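PDB 3OEP: putative uncharacterized protein TTHA0988 from Thermus thermophilus, which is of unknown function but resembles a fusion of KipI and KipA, with two cyclophilin-like regions, and is probably not the allophanate hydrolase it was once taken for. Local coordinates for residues R3-F9 with G44-Y50; Q108-V114 with G192-L198; L260-V265 with V290-A294. All coordinates share one frame; numbering follows the deposited sequence.

Contact 1: R3-F9 with G44-Y50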
loop_
_atom_site.group_PDB
_atom_site.type_symbol
_atom_site.label_atom_id
_atom_site.label_comp_id
_atom_site.label_asym_id
_atom_site.label_seq_id
_atom_site.Cartn_x
_atom_site.Cartn_y
_atom_site.Cartn_z
ATOM N N ARG A 3 -9.171 12.438 -4.206
ATOM C CA ARG A 3 -8.955 12.861 -5.578
ATOM C C ARG A 3 -7.464 13.140 -5.754
ATOM O O ARG A 3 -6.762 13.375 -4.780
ATOM C CB ARG A 3 -9.761 14.121 -5.856
ATOM C CG ARG A 3 -9.973 14.428 -7.327
ATOM C CD ARG A 3 -11.059 15.482 -7.492
ATOM N NE ARG A 3 -12.391 14.956 -7.182
ATOM C CZ ARG A 3 -13.459 15.695 -6.875
ATOM N NH1 ARG A 3 -13.389 17.022 -6.818
ATOM N NH2 ARG A 3 -14.616 15.097 -6.611
ATOM N N GLY A 4 -6.981 13.103 -6.989
ATOM C CA GLY A 4 -5.568 13.349 -7.240
ATOM C C GLY A 4 -5.285 13.893 -8.619
ATOM O O GLY A 4 -6.127 13.807 -9.520
ATOM N N PHE A 5 -4.109 14.485 -8.773
ATOM C CA PHE A 5 -3.638 14.896 -10.087
ATOM C C PHE A 5 -2.122 14.899 -10.140
ATOM O O PHE A 5 -1.444 14.915 -9.102
ATOM C CB PHE A 5 -4.203 16.269 -10.490
ATOM C CG PHE A 5 -3.793 17.396 -9.583
ATOM C CD1 PHE A 5 -2.629 18.116 -9.819
ATOM C CD2 PHE A 5 -4.593 17.760 -8.514
ATOM C CE1 PHE A 5 -2.257 19.162 -8.982
ATOM C CE2 PHE A 5 -4.231 18.806 -7.673
ATOM C CZ PHE A 5 -3.065 19.509 -7.908
ATOM N N TYR A 6 -1.608 14.867 -11.365
ATOM C CA TYR A 6 -0.185 14.792 -11.626
ATOM C C TYR A 6 0.313 16.101 -12.229
ATOM O O TYR A 6 -0.316 16.656 -13.136
ATOM C CB TYR A 6 0.120 13.659 -12.606
ATOM C CG TYR A 6 -0.198 12.258 -12.108
ATOM C CD1 TYR A 6 0.796 11.453 -11.558
ATOM C CD2 TYR A 6 -1.485 11.735 -12.214
ATOM C CE1 TYR A 6 0.517 10.165 -11.109
ATOM C CE2 TYR A 6 -1.781 10.436 -11.768
ATOM C CZ TYR A 6 -0.771 9.660 -11.226
ATOM O OH TYR A 6 -1.037 8.388 -10.781
ATOM N N LEU A 7 1.428 16.596 -11.705
ATOM C CA LEU A 7 2.185 17.661 -12.346
ATOM C C LEU A 7 3.419 17.023 -12.978
ATOM O O LEU A 7 4.061 16.157 -12.372
ATOM C CB LEU A 7 2.581 18.724 -11.328
ATOM C CG LEU A 7 1.417 19.391 -10.589
ATOM C CD1 LEU A 7 1.959 20.438 -9.631
ATOM C CD2 LEU A 7 0.408 20.004 -11.556
ATOM N N ARG A 8 3.730 17.429 -14.206
ATOM C CA ARG A 8 4.799 16.799 -14.973
ATOM C C ARG A 8 5.758 17.877 -15.466
ATOM O O ARG A 8 5.355 18.780 -16.199
ATOM C CB ARG A 8 4.208 16.002 -16.138
ATOM C CG ARG A 8 3.232 14.917 -15.678
ATOM C CD ARG A 8 2.487 14.241 -16.822
ATOM N NE ARG A 8 1.541 13.253 -16.297
ATOM C CZ ARG A 8 1.874 12.031 -15.871
ATOM N NH1 ARG A 8 3.133 11.608 -15.915
ATOM N NH2 ARG A 8 0.941 11.222 -15.396
ATOM N N PHE A 9 7.015 17.779 -15.036
ATOM C CA PHE A 9 8.017 18.827 -15.266
ATOM C C PHE A 9 9.072 18.460 -16.306
ATOM O O PHE A 9 9.909 19.295 -16.666
ATOM C CB PHE A 9 8.692 19.186 -13.946
ATOM C CG PHE A 9 7.736 19.680 -12.911
ATOM C CD1 PHE A 9 7.145 20.927 -13.038
ATOM C CD2 PHE A 9 7.392 18.890 -11.827
ATOM C CE1 PHE A 9 6.244 21.385 -12.097
ATOM C CE2 PHE A 9 6.492 19.342 -10.881
ATOM C CZ PHE A 9 5.917 20.592 -11.013
ATOM N N GLY A 44 10.405 13.208 -13.010
ATOM C CA GLY A 44 9.875 14.551 -13.250
ATOM C C GLY A 44 8.410 14.743 -12.899
ATOM O O GLY A 44 7.815 15.735 -13.290
ATOM N N VAL A 45 7.826 13.804 -12.154
ATOM C CA VAL A 45 6.394 13.820 -11.876
ATOM C C VAL A 45 6.128 14.052 -10.394
ATOM O O VAL A 45 6.824 13.495 -9.535
ATOM C CB VAL A 45 5.750 12.485 -12.282
ATOM C CG1 VAL A 45 4.255 12.503 -12.012
ATOM C CG2 VAL A 45 6.026 12.192 -13.752
ATOM N N LEU A 46 5.109 14.859 -10.103
ATOM C CA LEU A 46 4.620 15.033 -8.740
ATOM C C LEU A 46 3.143 14.681 -8.716
ATOM O O LEU A 46 2.355 15.261 -9.459
ATOM C CB LEU A 46 4.831 16.478 -8.274
ATOM C CG LEU A 46 4.310 16.845 -6.884
ATOM C CD1 LEU A 46 4.947 15.975 -5.805
ATOM C CD2 LEU A 46 4.555 18.326 -6.611
ATOM N N TYR A 47 2.781 13.704 -7.891
ATOM C CA TYR A 47 1.391 13.321 -7.699
ATOM C C TYR A 47 0.884 13.918 -6.392
ATOM O O TYR A 47 1.501 13.735 -5.339
ATOM C CB TYR A 47 1.263 11.801 -7.667
ATOM C CG TYR A 47 -0.151 11.307 -7.458
ATOM C CD1 TYR A 47 -1.146 11.584 -8.391
ATOM C CD2 TYR A 47 -0.499 10.561 -6.332
ATOM C CE1 TYR A 47 -2.447 11.136 -8.211
ATOM C CE2 TYR A 47 -1.814 10.109 -6.143
ATOM C CZ TYR A 47 -2.775 10.405 -7.091
ATOM O OH TYR A 47 -4.079 9.976 -6.947
ATOM N N LEU A 48 -0.234 14.625 -6.466
ATOM C CA LEU A 48 -0.850 15.220 -5.285
ATOM C C LEU A 48 -2.207 14.585 -5.072
ATOM O O LEU A 48 -3.024 14.529 -5.996
ATOM C CB LEU A 48 -0.985 16.732 -5.463
ATOM C CG LEU A 48 0.325 17.495 -5.671
ATOM C CD1 LEU A 48 0.052 18.981 -5.872
ATOM C CD2 LEU A 48 1.289 17.267 -4.504
ATOM N N GLU A 49 -2.438 14.093 -3.857
ATOM C CA GLU A 49 -3.701 13.479 -3.486
ATOM C C GLU A 49 -4.324 14.319 -2.376
ATOM O O GLU A 49 -3.638 14.738 -1.445
ATOM C CB GLU A 49 -3.451 12.053 -3.013
ATOM C CG GLU A 49 -4.654 11.147 -3.057
ATOM C CD GLU A 49 -4.366 9.810 -2.401
ATOM O OE1 GLU A 49 -3.992 9.812 -1.212
ATOM O OE2 GLU A 49 -4.498 8.765 -3.064
ATOM N N TYR A 50 -5.620 14.582 -2.487
ATOM C CA TYR A 50 -6.273 15.500 -1.570
ATOM C C TYR A 50 -7.737 15.139 -1.356
ATOM O O TYR A 50 -8.352 14.464 -2.184
ATOM C CB TYR A 50 -6.137 16.939 -2.089
ATOM C CG TYR A 50 -6.815 17.161 -3.422
ATOM C CD1 TYR A 50 -6.211 16.764 -4.608
ATOM C CD2 TYR A 50 -8.076 17.744 -3.491
ATOM C CE1 TYR A 50 -6.838 16.953 -5.830
ATOM C CE2 TYR A 50 -8.714 17.937 -4.708
ATOM C CZ TYR A 50 -8.089 17.540 -5.874
ATOM O OH TYR A 50 -8.716 17.732 -7.085
HETATM O O HOH W 1 -11.264 18.665 -7.230
HETATM O O HOH W 2 -7.953 16.600 -9.399
#

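Contact 2: Q108-V114 with G192-L198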
loop_
_atom_site.group_PDB
_atom_site.type_symbol
_atom_site.label_atom_id
_atom_site.label_comp_id
_atom_site.label_asym_id
_atom_site.label_seq_id
_atom_site.Cartn_x
_atom_site.Cartn_y
_atom_site.Cartn_z
ATOM N N GLN A 108 30.348 1.279 -9.551
ATOM C CA GLN A 108 30.799 2.209 -8.513
ATOM C C GLN A 108 31.132 3.604 -9.033
ATOM O O GLN A 108 31.291 4.521 -8.241
ATOM C CB GLN A 108 32.045 1.669 -7.823
ATOM C CG GLN A 108 31.818 0.402 -7.038
ATOM C CD GLN A 108 33.111 -0.236 -6.619
ATOM O OE1 GLN A 108 33.735 0.179 -5.639
ATOM N NE2 GLN A 108 33.530 -1.260 -7.355
ATOM N N LYS A 109 31.263 3.761 -10.346
ATOM C CA LYS A 109 31.759 5.026 -10.909
ATOM C C LYS A 109 30.867 6.262 -10.670
ATOM O O LYS A 109 31.368 7.294 -10.230
ATOM C CB LYS A 109 32.083 4.867 -12.400
ATOM C CG LYS A 109 32.839 6.039 -12.999
ATOM C CD LYS A 109 33.340 5.708 -14.400
ATOM C CE LYS A 109 34.121 6.867 -15.016
ATOM N NZ LYS A 109 33.223 7.949 -15.512
ATOM N N PRO A 110 29.553 6.177 -10.957
ATOM C CA PRO A 110 28.751 7.396 -10.850
ATOM C C PRO A 110 28.500 7.900 -9.435
ATOM O O PRO A 110 28.537 7.132 -8.475
ATOM C CB PRO A 110 27.399 6.995 -11.474
ATOM C CG PRO A 110 27.657 5.766 -12.235
ATOM C CD PRO A 110 28.763 5.061 -11.504
ATOM N N LEU A 111 28.240 9.196 -9.326
ATOM C CA LEU A 111 27.563 9.732 -8.157
ATOM C C LEU A 111 26.084 9.693 -8.509
ATOM O O LEU A 111 25.599 10.520 -9.286
ATOM C CB LEU A 111 28.022 11.156 -7.850
ATOM C CG LEU A 111 27.361 11.775 -6.614
ATOM C CD1 LEU A 111 27.648 10.946 -5.366
ATOM C CD2 LEU A 111 27.839 13.211 -6.434
ATOM N N TYR A 112 25.380 8.705 -7.973
ATOM C CA TYR A 112 23.973 8.500 -8.304
ATOM C C TYR A 112 23.083 9.477 -7.561
ATOM O O TYR A 112 23.476 10.042 -6.546
ATOM C CB TYR A 112 23.534 7.097 -7.929
ATOM C CG TYR A 112 24.202 5.985 -8.704
ATOM C CD1 TYR A 112 25.333 5.356 -8.211
ATOM C CD2 TYR A 112 23.695 5.560 -9.925
ATOM C CE1 TYR A 112 25.944 4.326 -8.917
ATOM C CE2 TYR A 112 24.289 4.529 -10.631
ATOM C CZ TYR A 112 25.414 3.912 -10.120
ATOM O OH TYR A 112 26.013 2.882 -10.813
ATOM N N ARG A 113 21.877 9.652 -8.082
ATOM C CA ARG A 113 20.834 10.422 -7.435
ATOM C C ARG A 113 19.616 9.526 -7.239
ATOM O O ARG A 113 19.270 8.742 -8.128
ATOM C CB ARG A 113 20.465 11.612 -8.319
ATOM C CG ARG A 113 19.350 12.479 -7.796
ATOM C CD ARG A 113 19.005 13.563 -8.810
ATOM N NE ARG A 113 17.853 14.331 -8.360
ATOM C CZ ARG A 113 17.909 15.419 -7.595
ATOM N NH1 ARG A 113 19.075 15.920 -7.189
ATOM N NH2 ARG A 113 16.778 16.020 -7.240
ATOM N N VAL A 114 18.971 9.643 -6.083
ATOM C CA VAL A 114 17.704 8.968 -5.828
ATOM C C VAL A 114 16.586 9.740 -6.528
ATOM O O VAL A 114 16.185 10.809 -6.066
ATOM C CB VAL A 114 17.382 8.874 -4.317
ATOM C CG1 VAL A 114 16.035 8.184 -4.103
ATOM C CG2 VAL A 114 18.501 8.137 -3.575
ATOM N N GLY A 192 16.053 12.489 -3.750
ATOM C CA GLY A 192 17.029 13.544 -3.972
ATOM C C GLY A 192 18.403 13.357 -3.349
ATOM O O GLY A 192 19.311 14.113 -3.655
ATOM N N ASP A 193 18.574 12.373 -2.465
ATOM C CA ASP A 193 19.907 12.073 -1.939
ATOM C C ASP A 193 20.861 11.671 -3.062
ATOM O O ASP A 193 20.440 11.155 -4.101
ATOM C CB ASP A 193 19.856 10.920 -0.923
ATOM C CG ASP A 193 19.397 11.352 0.455
ATOM O OD1 ASP A 193 19.302 12.568 0.728
ATOM O OD2 ASP A 193 19.134 10.453 1.282
ATOM N N ARG A 194 22.150 11.902 -2.840
ATOM C CA ARG A 194 23.178 11.375 -3.724
ATOM C C ARG A 194 23.755 10.131 -3.064
ATOM O O ARG A 194 23.814 10.031 -1.834
ATOM C CB ARG A 194 24.266 12.412 -3.997
ATOM C CG ARG A 194 23.753 13.746 -4.543
ATOM C CD ARG A 194 22.926 13.588 -5.817
ATOM N NE ARG A 194 23.718 13.116 -6.956
ATOM C CZ ARG A 194 24.422 13.891 -7.785
ATOM N NH1 ARG A 194 24.470 15.214 -7.621
ATOM N NH2 ARG A 194 25.095 13.337 -8.790
ATOM N N VAL A 195 24.156 9.177 -3.890
ATOM C CA VAL A 195 24.569 7.873 -3.409
ATOM C C VAL A 195 25.807 7.409 -4.153
ATOM O O VAL A 195 25.905 7.568 -5.372
ATOM C CB VAL A 195 23.455 6.831 -3.626
ATOM C CG1 VAL A 195 23.947 5.427 -3.283
ATOM C CG2 VAL A 195 22.214 7.195 -2.807
ATOM N N ARG A 196 26.756 6.847 -3.412
ATOM C CA ARG A 196 27.930 6.207 -4.000
ATOM C C ARG A 196 28.041 4.787 -3.469
ATOM O O ARG A 196 27.867 4.558 -2.270
ATOM C CB ARG A 196 29.209 6.988 -3.682
ATOM C CG ARG A 196 29.427 8.198 -4.578
ATOM C CD ARG A 196 30.885 8.617 -4.646
ATOM N NE ARG A 196 31.765 7.551 -5.116
ATOM C CZ ARG A 196 31.943 7.230 -6.393
ATOM N NH1 ARG A 196 31.287 7.879 -7.347
ATOM N NH2 ARG A 196 32.774 6.250 -6.716
ATOM N N PHE A 197 28.313 3.844 -4.365
ATOM C CA PHE A 197 28.562 2.464 -3.999
ATOM C C PHE A 197 30.060 2.246 -3.869
ATOM O O PHE A 197 30.856 2.854 -4.595
ATOM C CB PHE A 197 28.011 1.516 -5.063
ATOM C CG PHE A 197 26.509 1.478 -5.131
ATOM C CD1 PHE A 197 25.784 0.666 -4.287
ATOM C CD2 PHE A 197 25.826 2.240 -6.060
ATOM C CE1 PHE A 197 24.397 0.616 -4.361
ATOM C CE2 PHE A 197 24.436 2.201 -6.131
ATOM C CZ PHE A 197 23.731 1.386 -5.281
ATOM N N LEU A 198 30.443 1.373 -2.947
ATOM C CA LEU A 198 31.845 1.058 -2.722
ATOM C C LEU A 198 32.004 -0.418 -2.400
ATOM O O LEU A 198 31.347 -0.924 -1.499
ATOM C CB LEU A 198 32.371 1.897 -1.565
ATOM C CG LEU A 198 33.839 1.706 -1.203
ATOM C CD1 LEU A 198 34.736 2.154 -2.350
ATOM C CD2 LEU A 198 34.141 2.478 0.071
HETATM O O HOH W 3 28.889 4.879 -7.009
#

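Contact 3: L260-V265 with V290-A294. With SO4 (sulfate ion), chain E.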
loop_
_atom_site.group_PDB
_atom_site.type_symbol
_atom_site.label_atom_id
_atom_site.label_comp_id
_atom_site.label_asym_id
_atom_site.label_seq_id
_atom_site.Cartn_x
_atom_site.Cartn_y
_atom_site.Cartn_z
ATOM N N LEU A 260 -19.138 3.027 9.819
ATOM C CA LEU A 260 -20.430 2.671 10.410
ATOM C C LEU A 260 -20.255 1.890 11.716
ATOM O O LEU A 260 -20.918 2.186 12.717
ATOM C CB LEU A 260 -21.284 1.861 9.425
ATOM C CG LEU A 260 -22.653 1.394 9.947
ATOM C CD1 LEU A 260 -23.448 2.567 10.486
ATOM C CD2 LEU A 260 -23.435 0.666 8.867
ATOM N N ALA A 261 -19.382 0.886 11.696
ATOM C CA ALA A 261 -19.086 0.104 12.898
ATOM C C ALA A 261 -18.631 0.998 14.052
ATOM O O ALA A 261 -19.137 0.887 15.166
ATOM C CB ALA A 261 -18.035 -0.967 12.597
ATOM N N ASN A 262 -17.693 1.901 13.779
ATOM C CA ASN A 262 -17.210 2.824 14.805
ATOM C C ASN A 262 -18.288 3.759 15.322
ATOM O O ASN A 262 -18.390 3.992 16.525
ATOM C CB ASN A 262 -16.020 3.641 14.293
ATOM C CG ASN A 262 -14.691 2.965 14.575
ATOM O OD1 ASN A 262 -14.535 2.285 15.591
ATOM N ND2 ASN A 262 -13.723 3.153 13.680
ATOM N N ARG A 263 -19.095 4.294 14.415
ATOM C CA ARG A 263 -20.146 5.222 14.806
ATOM C C ARG A 263 -21.226 4.556 15.663
ATOM O O ARG A 263 -21.785 5.192 16.564
ATOM C CB ARG A 263 -20.735 5.901 13.573
ATOM C CG ARG A 263 -19.797 6.978 13.032
ATOM C CD ARG A 263 -20.132 7.373 11.613
ATOM N NE ARG A 263 -19.249 8.433 11.122
ATOM C CZ ARG A 263 -19.044 8.722 9.836
ATOM N NH1 ARG A 263 -19.645 8.027 8.873
ATOM N NH2 ARG A 263 -18.216 9.709 9.508
ATOM N N LEU A 264 -21.488 3.273 15.421
ATOM C CA LEU A 264 -22.470 2.530 16.214
ATOM C C LEU A 264 -22.092 2.411 17.691
ATOM O O LEU A 264 -22.972 2.316 18.538
ATOM C CB LEU A 264 -22.696 1.135 15.630
ATOM C CG LEU A 264 -23.524 1.105 14.350
ATOM C CD1 LEU A 264 -23.320 -0.224 13.618
ATOM C CD2 LEU A 264 -25.006 1.351 14.676
ATOM N N VAL A 265 -20.796 2.420 17.989
ATOM C CA VAL A 265 -20.326 2.351 19.373
ATOM C C VAL A 265 -19.772 3.687 19.885
ATOM O O VAL A 265 -19.040 3.728 20.877
ATOM C CB VAL A 265 -19.290 1.235 19.558
ATOM C CG1 VAL A 265 -19.926 -0.116 19.254
ATOM C CG2 VAL A 265 -18.041 1.472 18.685
ATOM N N VAL A 290 -19.270 -3.367 24.666
ATOM C CA VAL A 290 -20.243 -3.068 23.642
ATOM C C VAL A 290 -19.466 -2.986 22.340
ATOM O O VAL A 290 -18.485 -2.243 22.226
ATOM C CB VAL A 290 -21.031 -1.795 23.930
ATOM C CG1 VAL A 290 -21.921 -1.428 22.742
ATOM C CG2 VAL A 290 -21.878 -1.999 25.178
ATOM N N ALA A 291 -19.873 -3.814 21.389
ATOM C CA ALA A 291 -19.194 -3.932 20.114
ATOM C C ALA A 291 -20.199 -3.771 18.985
ATOM O O ALA A 291 -21.407 -3.851 19.202
ATOM C CB ALA A 291 -18.486 -5.300 20.022
ATOM N N ALA A 292 -19.706 -3.522 17.777
ATOM C CA ALA A 292 -20.576 -3.438 16.612
ATOM C C ALA A 292 -19.936 -4.140 15.433
ATOM O O ALA A 292 -18.721 -4.065 15.240
ATOM C CB ALA A 292 -20.871 -1.991 16.255
ATOM N N PHE A 293 -20.779 -4.815 14.659
ATOM C CA PHE A 293 -20.380 -5.553 13.485
ATOM C C PHE A 293 -20.985 -4.869 12.264
ATOM O O PHE A 293 -22.168 -4.529 12.256
ATOM C CB PHE A 293 -20.858 -7.003 13.605
ATOM C CG PHE A 293 -20.705 -7.798 12.345
ATOM C CD1 PHE A 293 -21.784 -8.501 11.820
ATOM C CD2 PHE A 293 -19.493 -7.832 11.671
ATOM C CE1 PHE A 293 -21.650 -9.232 10.651
ATOM C CE2 PHE A 293 -19.354 -8.563 10.498
ATOM C CZ PHE A 293 -20.438 -9.258 9.988
ATOM N N ALA A 294 -20.155 -4.611 11.256
ATOM C CA ALA A 294 -20.615 -4.000 10.013
ATOM C C ALA A 294 -19.828 -4.583 8.847
ATOM O O ALA A 294 -18.842 -5.293 9.048
ATOM C CB ALA A 294 -20.472 -2.479 10.060
HETATM S S SO4 E . -16.859 11.098 12.878
HETATM O O1 SO4 E . -17.784 10.060 13.329
HETATM O O2 SO4 E . -16.778 11.075 11.418
HETATM O O3 SO4 E . -15.530 10.870 13.445
HETATM O O4 SO4 E . -17.354 12.401 13.315
#

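Contact 1: R3-F9 with G44-Y50
Strands 3-8 and 45-50 run antiparallel at 160°, their axes 4.6 Å apart, and Arg3, Phe5 and Leu7 form hydrogen-bonded pairs with Tyr50, Leu48 and Leu46. Leu48 N reaches Phe5 O almost straight, at 2.9 Å. Phe9 N donates to Gly44 O as well.

On one face lie Tyr6, Arg8, Val45, Tyr47 and Glu49. Tyr47 CD1 lies over the centre of the Tyr6 ring, 3.4 Å from Tyr6 CZ, the planes oblique at 37°. Arg8 NH2 covers the other side of that ring, and Tyr6 OH is bonded to Pro439 O. Arg8 lies alongside Val45, NH1 being 3.7 Å from CG2, and this NH1 forms a salt bridge with Glu438.

The other face holds Arg3, whose end leads away, Phe5, Leu7, Leu46, Leu48 and Tyr50. Tyr50 has its CG wedged between backbone N and carbonyl carbon (chi1 63°), which swings the ring back over strand 3-8: Arg3 CB sits over its face, while CE1 comes 3.6 Å from Phe5 CD2. Phe5 CZ also meets Leu48 CD1, 3.8 Å away. Helices 15-30 and 57-66 pack on this side.

The chemistry thus splits by face: mainly apolar packing under the helices, with a polar, hydrated end at Arg3 and Tyr50; opposite, Tyr6 and Arg8 tied to residues 438-439 and Glu49 to Arg249.

Contact 2: Q108-V114 with G192-L198
Two neighbouring strands of the cyclophilin-like region, 112-117 and 194-199, pair antiparallel here, Tyr112 opposite Val195, and the connection from helix 100-108 is clamped beside them by two arginines. Tyr112 N and Val195 O bond at 2.9 Å. In return Tyr112 O accepts Val195 N from one face of its plane and Arg194 NE from the other, so two donors grip this oxygen.

Arg194 folds back on itself, bent at chi2 (-56°) and again at chi3, which turns its guanidinium across the neighbouring strand. NH2 extends the grip to Leu111 O, 2.9 Å away. Arg196 works further along. It is modelled in two conformers, and in the one described here its NH1 donates to Lys109 O in the guanidinium plane, at 169°, and its CG packs 3.4 Å from Leu111 CD1. Leu111 therefore lies between the two arginine side chains, CD2 over one face of the Arg194 guanidinium and CD1 against Arg196 CG.

On the face that carries Tyr112 and Val195, Phe197 turns an edge toward the face of Tyr112 in an offset edge-to-face pair with planes 82° apart, CD2 approaching Tyr112 CE1 to 3.5 Å. Pro110 CB sits over the centre of the Tyr112 ring, whose hydroxyl is bonded to His107 O. Leu126 of strand 124-127 touches both rings.

Where the backbones part, a water replaces direct pairing: it accepts from Phe197 N and donates to Gln108 O and Pro110 O, each of these two oxygens 2.7 Å from it.

Contact 3: L260-V265 with V290-A294
Helix 255-264 packs against a beta-sheet in the region assigned to carboxyltransferase subdomains A and B, and this contact joins its last turn to strand 289-295. The two short segments run nearly antiparallel at 154°, with axes only 7.3 Å apart, a close approach consistent with the alanines that line the join.

Ala292 is the hub. Its CB points at the helix and meets three residues there: Ala261 O at 3.5 Å, Leu264 CB at 3.7 Å and Val265 CG1, also at 3.7 Å. The end of the helix and the residue after it thus meet on this one methyl. Nearer the start of the helix segment, Ala261 CB and Ala294 CB touch methyl to methyl at 3.8 Å, and Leu260 CG brushes Ala294 CB more loosely. At the other end Val265 places CG1 anti to its carbonyl carbon (chi1 -62°), laying that methyl along the strand, against Ala291 C and Ala292 CB and 4.2 Å from Val290 CG1. The cross-strand neighbour Ala335, in strand 331-336, continues the small-residue surface under Ala261 and Val265.

Arg263 leaves from the far side of the helix and takes no part in this packing. Its chain is extended from CG to NE and reaches a sulfate, probably from the crystallisation liquor, which Ala269 N also binds. The guanidinium meets the anion edge-on through two nearly straight bonds, NE to O1 at 3.1 Å and NH2 to O2 at 2.8 Å.

The three contacts follow one another along the chain without overlap, and none touches another. Contacts 1 and 2 are closest: their centres lie 26 Å apart and their nearest atoms about 9 Å. Contact 1 belongs to a small three-stranded sheet, whereas contact 2 is part of the larger, seven-stranded mixed sheet that follows it. Contact 3 sits on the far side of the molecule's centre from contact 2, 51 Å between centres, and 36 Å from contact 1. Arg8 and Glu49 of contact 1 bridge to Glu438 and Arg249, bringing later parts of the chain against it. Near contact 3 lie a sulfate at Arg263 and a glycerol at Val290, both probably from the crystallisation liquor.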